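Local coordinates for protein toll-like receptor 13 (Mus musculus, PDB 4Z0C) that recognises and binds bacterial 23S ribosomal RNA as an innate immune receptor, signalling through MYD88 and TRAF6 to activate NF-kappa-B, at residues A[618-629]-A[645-653]; A[434-445]-A[458-469]. All coordinates share one frame; numbering follows the deposited sequence.

Contact 1 (A[618-629]-A[645-653]); sequences LVPDMFSSLQSL and SHLKNLKSL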
# COMPACT_ATOMS: atom_id res chain seq x y z
N LEU A 618 30.02 -0.83 11.14
CA LEU A 618 29.98 -2.15 10.51
C LEU A 618 30.36 -3.25 11.52
O LEU A 618 31.21 -3.05 12.38
CB LEU A 618 30.93 -2.16 9.31
CG LEU A 618 30.39 -2.05 7.87
CD1 LEU A 618 29.11 -1.19 7.74
CD2 LEU A 618 31.50 -1.52 6.95
N VAL A 619 29.69 -4.40 11.44
CA VAL A 619 29.98 -5.52 12.33
C VAL A 619 31.29 -6.22 11.91
O VAL A 619 31.41 -6.65 10.76
CB VAL A 619 28.82 -6.55 12.31
CG1 VAL A 619 29.25 -7.86 12.95
CG2 VAL A 619 27.56 -5.99 12.98
N PRO A 620 32.25 -6.35 12.85
CA PRO A 620 33.57 -6.95 12.55
C PRO A 620 33.47 -8.37 12.00
O PRO A 620 32.70 -9.18 12.53
CB PRO A 620 34.28 -6.95 13.92
CG PRO A 620 33.64 -5.84 14.67
CD PRO A 620 32.18 -5.85 14.24
N ASP A 621 34.21 -8.65 10.92
CA ASP A 621 34.21 -9.97 10.27
C ASP A 621 32.87 -10.42 9.68
O ASP A 621 32.68 -11.60 9.36
CB ASP A 621 34.78 -11.07 11.19
CG ASP A 621 36.30 -11.00 11.32
OD1 ASP A 621 37.00 -10.88 10.28
OD2 ASP A 621 36.81 -11.11 12.46
N MET A 622 31.92 -9.51 9.54
CA MET A 622 30.65 -9.86 8.93
C MET A 622 30.79 -10.25 7.44
O MET A 622 30.09 -11.13 6.95
CB MET A 622 29.64 -8.73 9.08
CG MET A 622 28.30 -9.01 8.44
SD MET A 622 27.04 -7.82 8.95
CE MET A 622 26.43 -8.69 10.40
N PHE A 623 31.72 -9.61 6.75
CA PHE A 623 31.83 -9.78 5.30
C PHE A 623 33.03 -10.62 4.89
O PHE A 623 33.20 -10.93 3.71
CB PHE A 623 31.90 -8.39 4.64
CG PHE A 623 30.84 -7.43 5.14
CD1 PHE A 623 29.50 -7.63 4.85
CD2 PHE A 623 31.19 -6.31 5.88
CE1 PHE A 623 28.54 -6.76 5.31
CE2 PHE A 623 30.21 -5.42 6.33
CZ PHE A 623 28.90 -5.64 6.04
N SER A 624 33.82 -11.03 5.88
CA SER A 624 35.08 -11.75 5.67
C SER A 624 34.94 -13.11 4.99
O SER A 624 35.94 -13.69 4.61
CB SER A 624 35.80 -11.96 7.00
OG SER A 624 36.12 -10.71 7.58
N SER A 625 33.74 -13.65 4.87
CA SER A 625 33.58 -14.94 4.20
C SER A 625 33.27 -14.75 2.73
O SER A 625 33.32 -15.70 1.95
CB SER A 625 32.49 -15.79 4.85
OG SER A 625 32.95 -16.41 6.03
N LEU A 626 32.96 -13.52 2.35
CA LEU A 626 32.46 -13.24 1.01
C LEU A 626 33.60 -13.22 -0.03
O LEU A 626 34.02 -12.15 -0.47
CB LEU A 626 31.63 -11.95 1.00
CG LEU A 626 30.48 -11.88 2.03
CD1 LEU A 626 29.78 -10.52 1.99
CD2 LEU A 626 29.47 -13.01 1.86
N GLN A 627 34.09 -14.41 -0.39
CA GLN A 627 35.19 -14.59 -1.34
C GLN A 627 34.90 -13.99 -2.70
O GLN A 627 35.72 -13.28 -3.28
CB GLN A 627 35.42 -16.08 -1.57
CG GLN A 627 36.05 -16.86 -0.43
CD GLN A 627 35.68 -18.34 -0.50
OE1 GLN A 627 35.42 -18.88 -1.58
NE2 GLN A 627 35.66 -19.00 0.66
N SER A 628 33.72 -14.32 -3.22
CA SER A 628 33.32 -13.97 -4.57
C SER A 628 32.68 -12.60 -4.68
O SER A 628 32.22 -12.23 -5.76
CB SER A 628 32.35 -15.02 -5.11
OG SER A 628 32.80 -16.32 -4.78
N LEU A 629 32.64 -11.84 -3.59
CA LEU A 629 31.97 -10.55 -3.64
C LEU A 629 32.66 -9.56 -4.59
O LEU A 629 33.83 -9.23 -4.39
CB LEU A 629 31.84 -9.95 -2.24
CG LEU A 629 30.81 -8.82 -2.13
CD1 LEU A 629 29.40 -9.37 -2.44
CD2 LEU A 629 30.83 -8.17 -0.76
N SER A 645 40.09 -3.68 7.98
CA SER A 645 39.26 -4.67 8.66
C SER A 645 37.95 -4.95 7.93
O SER A 645 37.56 -6.10 7.76
CB SER A 645 38.93 -4.20 10.07
OG SER A 645 38.82 -5.32 10.92
N HIS A 646 37.27 -3.89 7.53
CA HIS A 646 35.94 -4.03 6.91
C HIS A 646 36.05 -4.79 5.61
O HIS A 646 35.18 -5.59 5.27
CB HIS A 646 35.34 -2.66 6.66
CG HIS A 646 35.20 -1.85 7.90
ND1 HIS A 646 35.53 -0.51 7.96
CD2 HIS A 646 34.76 -2.19 9.14
CE1 HIS A 646 35.30 -0.06 9.19
NE2 HIS A 646 34.84 -1.06 9.92
N LEU A 647 37.18 -4.55 4.93
CA LEU A 647 37.46 -5.03 3.59
C LEU A 647 38.32 -6.29 3.58
O LEU A 647 38.74 -6.76 2.52
CB LEU A 647 38.16 -3.93 2.81
CG LEU A 647 37.29 -2.73 2.45
CD1 LEU A 647 38.07 -1.73 1.61
CD2 LEU A 647 36.02 -3.19 1.72
N LYS A 648 38.61 -6.82 4.77
CA LYS A 648 39.40 -8.05 4.90
C LYS A 648 38.84 -9.21 4.06
O LYS A 648 37.66 -9.55 4.14
CB LYS A 648 39.52 -8.47 6.37
CG LYS A 648 40.60 -9.53 6.60
CD LYS A 648 40.51 -10.26 7.95
CE LYS A 648 39.69 -9.50 8.99
NZ LYS A 648 39.66 -10.21 10.30
N ASN A 649 39.71 -9.81 3.26
CA ASN A 649 39.42 -11.02 2.50
C ASN A 649 38.44 -10.89 1.34
O ASN A 649 38.04 -11.90 0.77
CB ASN A 649 38.95 -12.16 3.40
CG ASN A 649 39.40 -13.51 2.89
OD1 ASN A 649 40.55 -13.67 2.48
ND2 ASN A 649 38.49 -14.48 2.87
N LEU A 650 38.03 -9.67 1.00
CA LEU A 650 37.21 -9.49 -0.20
C LEU A 650 38.11 -9.56 -1.46
O LEU A 650 38.42 -8.55 -2.09
CB LEU A 650 36.35 -8.21 -0.16
CG LEU A 650 35.05 -8.11 0.71
CD1 LEU A 650 34.54 -9.44 1.29
CD2 LEU A 650 35.11 -7.05 1.79
N LYS A 651 38.54 -10.78 -1.79
CA LYS A 651 39.50 -11.05 -2.86
C LYS A 651 39.00 -10.63 -4.24
O LYS A 651 39.80 -10.27 -5.12
CB LYS A 651 39.84 -12.55 -2.89
CG LYS A 651 41.17 -12.98 -2.24
CD LYS A 651 41.32 -12.53 -0.80
CE LYS A 651 42.68 -13.01 -0.23
NZ LYS A 651 42.93 -12.65 1.22
N SER A 652 37.69 -10.72 -4.44
CA SER A 652 37.10 -10.47 -5.76
C SER A 652 36.51 -9.09 -5.93
O SER A 652 35.91 -8.80 -6.96
CB SER A 652 36.03 -11.51 -6.07
OG SER A 652 36.58 -12.81 -6.05
N LEU A 653 36.65 -8.24 -4.91
CA LEU A 653 36.02 -6.92 -4.92
C LEU A 653 36.44 -6.10 -6.13
O LEU A 653 37.62 -6.05 -6.46
CB LEU A 653 36.35 -6.18 -3.62
CG LEU A 653 35.55 -4.90 -3.40
CD1 LEU A 653 34.07 -5.23 -3.14
CD2 LEU A 653 36.14 -4.07 -2.29
O HOH W 1 35.35 -10.79 -2.43

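Contact 2 (A[434-445]-A[458-469]); sequences NNIRTLNHGTFR and NCLKILEPNSFS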
# COMPACT_ATOMS: atom_id res chain seq x y z
N ASN A 434 -7.28 -7.05 -10.94
CA ASN A 434 -8.69 -7.34 -10.79
C ASN A 434 -9.15 -7.09 -9.34
O ASN A 434 -8.58 -6.25 -8.66
CB ASN A 434 -9.02 -8.75 -11.30
CG ASN A 434 -9.08 -8.80 -12.84
OD1 ASN A 434 -10.02 -8.29 -13.45
ND2 ASN A 434 -8.09 -9.42 -13.46
N ASN A 435 -10.20 -7.78 -8.90
CA ASN A 435 -10.71 -7.64 -7.53
C ASN A 435 -10.73 -8.98 -6.83
O ASN A 435 -11.64 -9.26 -6.06
CB ASN A 435 -12.15 -7.10 -7.52
CG ASN A 435 -12.27 -5.70 -8.12
OD1 ASN A 435 -11.42 -4.84 -7.90
ND2 ASN A 435 -13.34 -5.48 -8.87
N ILE A 436 -9.77 -9.85 -7.11
CA ILE A 436 -9.87 -11.21 -6.60
C ILE A 436 -9.40 -11.28 -5.17
O ILE A 436 -8.26 -10.86 -4.89
CB ILE A 436 -9.12 -12.21 -7.48
CG1 ILE A 436 -9.69 -12.17 -8.90
CG2 ILE A 436 -9.26 -13.60 -6.91
CD1 ILE A 436 -8.75 -12.72 -9.98
N ARG A 437 -10.26 -11.79 -4.28
CA ARG A 437 -10.00 -11.80 -2.82
C ARG A 437 -9.52 -13.14 -2.28
O ARG A 437 -8.74 -13.17 -1.32
CB ARG A 437 -11.23 -11.34 -2.03
CG ARG A 437 -11.40 -9.84 -2.09
CD ARG A 437 -12.68 -9.33 -1.46
NE ARG A 437 -12.85 -7.94 -1.86
CZ ARG A 437 -13.32 -6.97 -1.08
NH1 ARG A 437 -13.69 -7.23 0.17
NH2 ARG A 437 -13.42 -5.74 -1.56
N THR A 438 -9.97 -14.24 -2.87
CA THR A 438 -9.47 -15.55 -2.50
C THR A 438 -9.20 -16.42 -3.73
O THR A 438 -9.80 -16.24 -4.78
CB THR A 438 -10.42 -16.34 -1.56
OG1 THR A 438 -11.35 -17.08 -2.35
CG2 THR A 438 -11.16 -15.42 -0.62
N LEU A 439 -8.28 -17.37 -3.57
CA LEU A 439 -7.94 -18.31 -4.62
C LEU A 439 -8.41 -19.69 -4.18
O LEU A 439 -8.03 -20.16 -3.11
CB LEU A 439 -6.43 -18.29 -4.82
CG LEU A 439 -5.81 -18.37 -6.21
CD1 LEU A 439 -6.54 -17.51 -7.26
CD2 LEU A 439 -4.33 -17.95 -6.10
N ASN A 440 -9.27 -20.31 -4.98
CA ASN A 440 -9.81 -21.61 -4.61
C ASN A 440 -8.90 -22.73 -5.11
O ASN A 440 -8.15 -22.53 -6.07
CB ASN A 440 -11.22 -21.80 -5.17
CG ASN A 440 -12.18 -20.71 -4.71
OD1 ASN A 440 -12.74 -19.97 -5.53
ND2 ASN A 440 -12.36 -20.59 -3.39
N HIS A 441 -8.97 -23.89 -4.46
CA HIS A 441 -8.17 -25.04 -4.89
C HIS A 441 -8.54 -25.43 -6.31
O HIS A 441 -9.71 -25.41 -6.71
CB HIS A 441 -8.39 -26.24 -3.96
CG HIS A 441 -9.74 -26.88 -4.10
ND1 HIS A 441 -10.88 -26.33 -3.58
CD2 HIS A 441 -10.11 -28.03 -4.72
CE1 HIS A 441 -11.91 -27.11 -3.87
NE2 HIS A 441 -11.47 -28.14 -4.56
N GLY A 442 -7.51 -25.79 -7.08
CA GLY A 442 -7.69 -26.30 -8.42
C GLY A 442 -8.09 -25.28 -9.47
O GLY A 442 -8.41 -25.67 -10.60
N THR A 443 -8.08 -23.99 -9.12
CA THR A 443 -8.54 -22.96 -10.05
C THR A 443 -7.80 -23.01 -11.39
O THR A 443 -8.40 -22.76 -12.42
CB THR A 443 -8.45 -21.53 -9.45
OG1 THR A 443 -9.40 -21.39 -8.39
CG2 THR A 443 -8.75 -20.47 -10.52
N PHE A 444 -6.51 -23.37 -11.36
CA PHE A 444 -5.68 -23.40 -12.57
C PHE A 444 -5.28 -24.83 -12.96
O PHE A 444 -4.36 -25.00 -13.75
CB PHE A 444 -4.41 -22.54 -12.40
CG PHE A 444 -4.67 -21.21 -11.75
CD1 PHE A 444 -5.21 -20.17 -12.48
CD2 PHE A 444 -4.39 -21.01 -10.41
CE1 PHE A 444 -5.47 -18.94 -11.89
CE2 PHE A 444 -4.63 -19.79 -9.81
CZ PHE A 444 -5.17 -18.75 -10.56
N ARG A 445 -5.93 -25.83 -12.39
CA ARG A 445 -5.64 -27.24 -12.69
C ARG A 445 -5.52 -27.59 -14.18
O ARG A 445 -4.60 -28.33 -14.54
CB ARG A 445 -6.67 -28.17 -12.04
CG ARG A 445 -6.16 -28.93 -10.83
CD ARG A 445 -6.30 -30.43 -11.02
NE ARG A 445 -5.24 -31.00 -11.86
CZ ARG A 445 -4.09 -31.48 -11.39
NH1 ARG A 445 -3.84 -31.48 -10.09
NH2 ARG A 445 -3.18 -31.97 -12.24
N ASN A 458 -4.38 -7.51 -6.89
CA ASN A 458 -5.71 -7.94 -6.50
C ASN A 458 -5.91 -7.61 -5.03
O ASN A 458 -5.23 -6.73 -4.49
CB ASN A 458 -5.88 -9.42 -6.77
CG ASN A 458 -6.07 -9.68 -8.24
OD1 ASN A 458 -7.16 -9.44 -8.77
ND2 ASN A 458 -5.02 -10.12 -8.92
N CYS A 459 -6.85 -8.27 -4.37
CA CYS A 459 -6.98 -8.07 -2.93
C CYS A 459 -6.80 -9.41 -2.21
O CYS A 459 -7.53 -9.69 -1.26
CB CYS A 459 -8.36 -7.49 -2.56
SG CYS A 459 -9.12 -6.33 -3.76
N LEU A 460 -5.86 -10.22 -2.67
CA LEU A 460 -5.75 -11.59 -2.15
C LEU A 460 -5.33 -11.64 -0.69
O LEU A 460 -4.29 -11.09 -0.32
CB LEU A 460 -4.79 -12.43 -2.99
CG LEU A 460 -5.21 -12.83 -4.40
CD1 LEU A 460 -4.01 -13.42 -5.15
CD2 LEU A 460 -6.34 -13.82 -4.35
N LYS A 461 -6.16 -12.29 0.14
CA LYS A 461 -5.85 -12.52 1.55
C LYS A 461 -5.70 -14.01 1.80
O LYS A 461 -4.77 -14.47 2.47
CB LYS A 461 -6.97 -11.99 2.45
CG LYS A 461 -7.17 -10.48 2.43
CD LYS A 461 -7.75 -9.98 3.74
CE LYS A 461 -8.43 -8.62 3.61
NZ LYS A 461 -7.62 -7.58 2.91
N ILE A 462 -6.63 -14.78 1.23
CA ILE A 462 -6.73 -16.21 1.48
C ILE A 462 -6.37 -17.04 0.25
O ILE A 462 -7.03 -16.95 -0.79
CB ILE A 462 -8.18 -16.60 1.92
CG1 ILE A 462 -8.64 -15.72 3.08
CG2 ILE A 462 -8.27 -18.08 2.27
CD1 ILE A 462 -7.85 -15.95 4.36
N LEU A 463 -5.33 -17.85 0.38
CA LEU A 463 -4.96 -18.80 -0.66
C LEU A 463 -5.20 -20.22 -0.15
O LEU A 463 -4.45 -20.71 0.68
CB LEU A 463 -3.51 -18.62 -1.08
CG LEU A 463 -3.04 -17.26 -1.61
CD1 LEU A 463 -1.60 -17.34 -2.05
CD2 LEU A 463 -3.88 -16.85 -2.76
N GLU A 464 -6.25 -20.86 -0.64
CA GLU A 464 -6.54 -22.24 -0.29
C GLU A 464 -5.35 -23.13 -0.62
O GLU A 464 -4.55 -22.83 -1.50
CB GLU A 464 -7.79 -22.74 -1.03
CG GLU A 464 -9.11 -22.18 -0.50
CD GLU A 464 -10.36 -22.83 -1.13
OE1 GLU A 464 -11.41 -22.15 -1.23
OE2 GLU A 464 -10.31 -24.02 -1.52
N PRO A 465 -5.19 -24.23 0.13
CA PRO A 465 -4.17 -25.23 -0.19
C PRO A 465 -4.45 -25.76 -1.58
O PRO A 465 -5.61 -25.85 -1.95
CB PRO A 465 -4.43 -26.33 0.84
CG PRO A 465 -5.13 -25.64 1.97
CD PRO A 465 -5.96 -24.57 1.35
N ASN A 466 -3.40 -26.11 -2.33
CA ASN A 466 -3.55 -26.59 -3.71
C ASN A 466 -4.21 -25.59 -4.67
O ASN A 466 -4.82 -25.98 -5.67
CB ASN A 466 -4.30 -27.94 -3.74
CG ASN A 466 -3.61 -29.01 -2.92
OD1 ASN A 466 -2.38 -29.09 -2.89
ND2 ASN A 466 -4.40 -29.83 -2.23
N SER A 467 -4.10 -24.30 -4.36
CA SER A 467 -4.55 -23.24 -5.26
C SER A 467 -3.85 -23.35 -6.61
O SER A 467 -4.44 -23.07 -7.65
CB SER A 467 -4.25 -21.86 -4.67
OG SER A 467 -5.26 -21.46 -3.77
N PHE A 468 -2.59 -23.77 -6.57
CA PHE A 468 -1.73 -23.82 -7.74
C PHE A 468 -1.40 -25.23 -8.21
O PHE A 468 -0.40 -25.44 -8.89
CB PHE A 468 -0.42 -23.06 -7.46
CG PHE A 468 -0.62 -21.65 -6.99
CD1 PHE A 468 -1.05 -20.67 -7.87
CD2 PHE A 468 -0.38 -21.31 -5.67
CE1 PHE A 468 -1.22 -19.38 -7.46
CE2 PHE A 468 -0.56 -20.01 -5.23
CZ PHE A 468 -0.98 -19.04 -6.12
N SER A 469 -2.22 -26.22 -7.85
CA SER A 469 -2.01 -27.56 -8.39
C SER A 469 -2.21 -27.61 -9.92
O SER A 469 -2.96 -26.81 -10.50
CB SER A 469 -2.91 -28.59 -7.69
OG SER A 469 -4.24 -28.48 -8.13
O HOH W 2 -4.86 -24.99 -9.37

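Contact 1 (A[618-629]-A[645-653])
Two successive turns of the leucine-rich-repeat solenoid meet here through their returning loops, 618-629 from one coil and 645-653 from the next, both built from consecutive beta turns. At one end Leu618 lays CD2 over a face of the His646 imidazole, a CH-pi contact 4.1 Å from the ring centroid. A hydrogen bond between His646 ND1 and Asn643 N should fix the ring's rotation. A near-eclipsed bend at chi3 (-20°) carries the end of Lys648 to Asp621, with NZ 2.7 Å from OD1. This salt bridge uses the syn lone pair of OD1; the anti lone pair takes the hydroxyl of Ser624 at 2.8 Å from OG to OD1, and the two donors should limit rotation of the carboxylate. Asn649 ND2 donates to Ser624 O, the oxygen lying close to the amide plane, and Lys651 NZ holds Asn649 OD1. The end of Leu650 reaches loop 618-629, with CD1 3.9 Å from Leu626 CB. At the far end Ser652 OG donates to Gln627 O at 2.9 Å, and a water accepts from Ser652 N and lies 2.7 Å from both Leu626 O and Gln627 O, between which its protons may be shared. Inward of these loops, Phe623, Leu626 and Leu629 pack on Leu608 of strand 607-609, the Phe623 ring also meets Phe632 of strand 631-633, and Leu647 rests on Trp671 and Trp675 of helix 670-678.

Contact 2 (A[434-445]-A[458-469])
Glu464 grips the preceding coil with both carboxylate oxygens: OE1 accepts from Asn440 ND2 at 2.8 Å, and OE2 takes both His441 N and His441 ND1. The ND1 bond lies near the imidazole plane, almost along the C-O axis, while the backbone N arrives from above the carboxylate. These residues follow a parallel strand pair, 438-439 with 462-463, joining neighbouring leucine-rich repeats 17 and 18. Leu439 N donates to Ile462 O and Leu439 O accepts from Glu464 N, consistent with placing Glu464 here; its chain, extended beyond CG (chi2 -172°), carries the carboxylate to these donors. On the face carrying Leu439 and Leu463, Leu439 CD2 touches Leu463 CD2 and Phe468 CZ, 3.5 Å from each, in directions about a right angle apart. The Phe444 and Phe468 side chains run alongside one another, both packing on Leu453 of strand 452-454. At the other end, Asn458, part of the solenoid's asparagine ladder, bonds Leu455 O and Leu431 O through ND2 and receives Ile436 N at OD1. Arg437 donates from NH2 to Asp433 O and Asn435 OD1 of the second subunit. Where beta turns 442-445 and 466-469 meet, a water accepts from Phe444 N and donates to Ser467 O (2.6 Å) and Ser469 O.

Both contacts join adjacent coils of the same leucine-rich-repeat ectodomain, but at separate places on its curve: their centres lie about 43 Å apart and their nearest atoms about 32 Å, without touching. Contact 2 comes first along the chain; contact 1 lies close to the C-terminal end of the repeats. Contact 2 approaches the bound RNA to about 8 Å (nearest atoms) and also reaches the second subunit, while contact 1 stays about 12 Å from the RNA and touches no other protein chain of the assembly. Residues 434-445 and 458-469 include paired strands, whereas 618-629 and 645-653 meet without a strand pair, through loops made of beta turns.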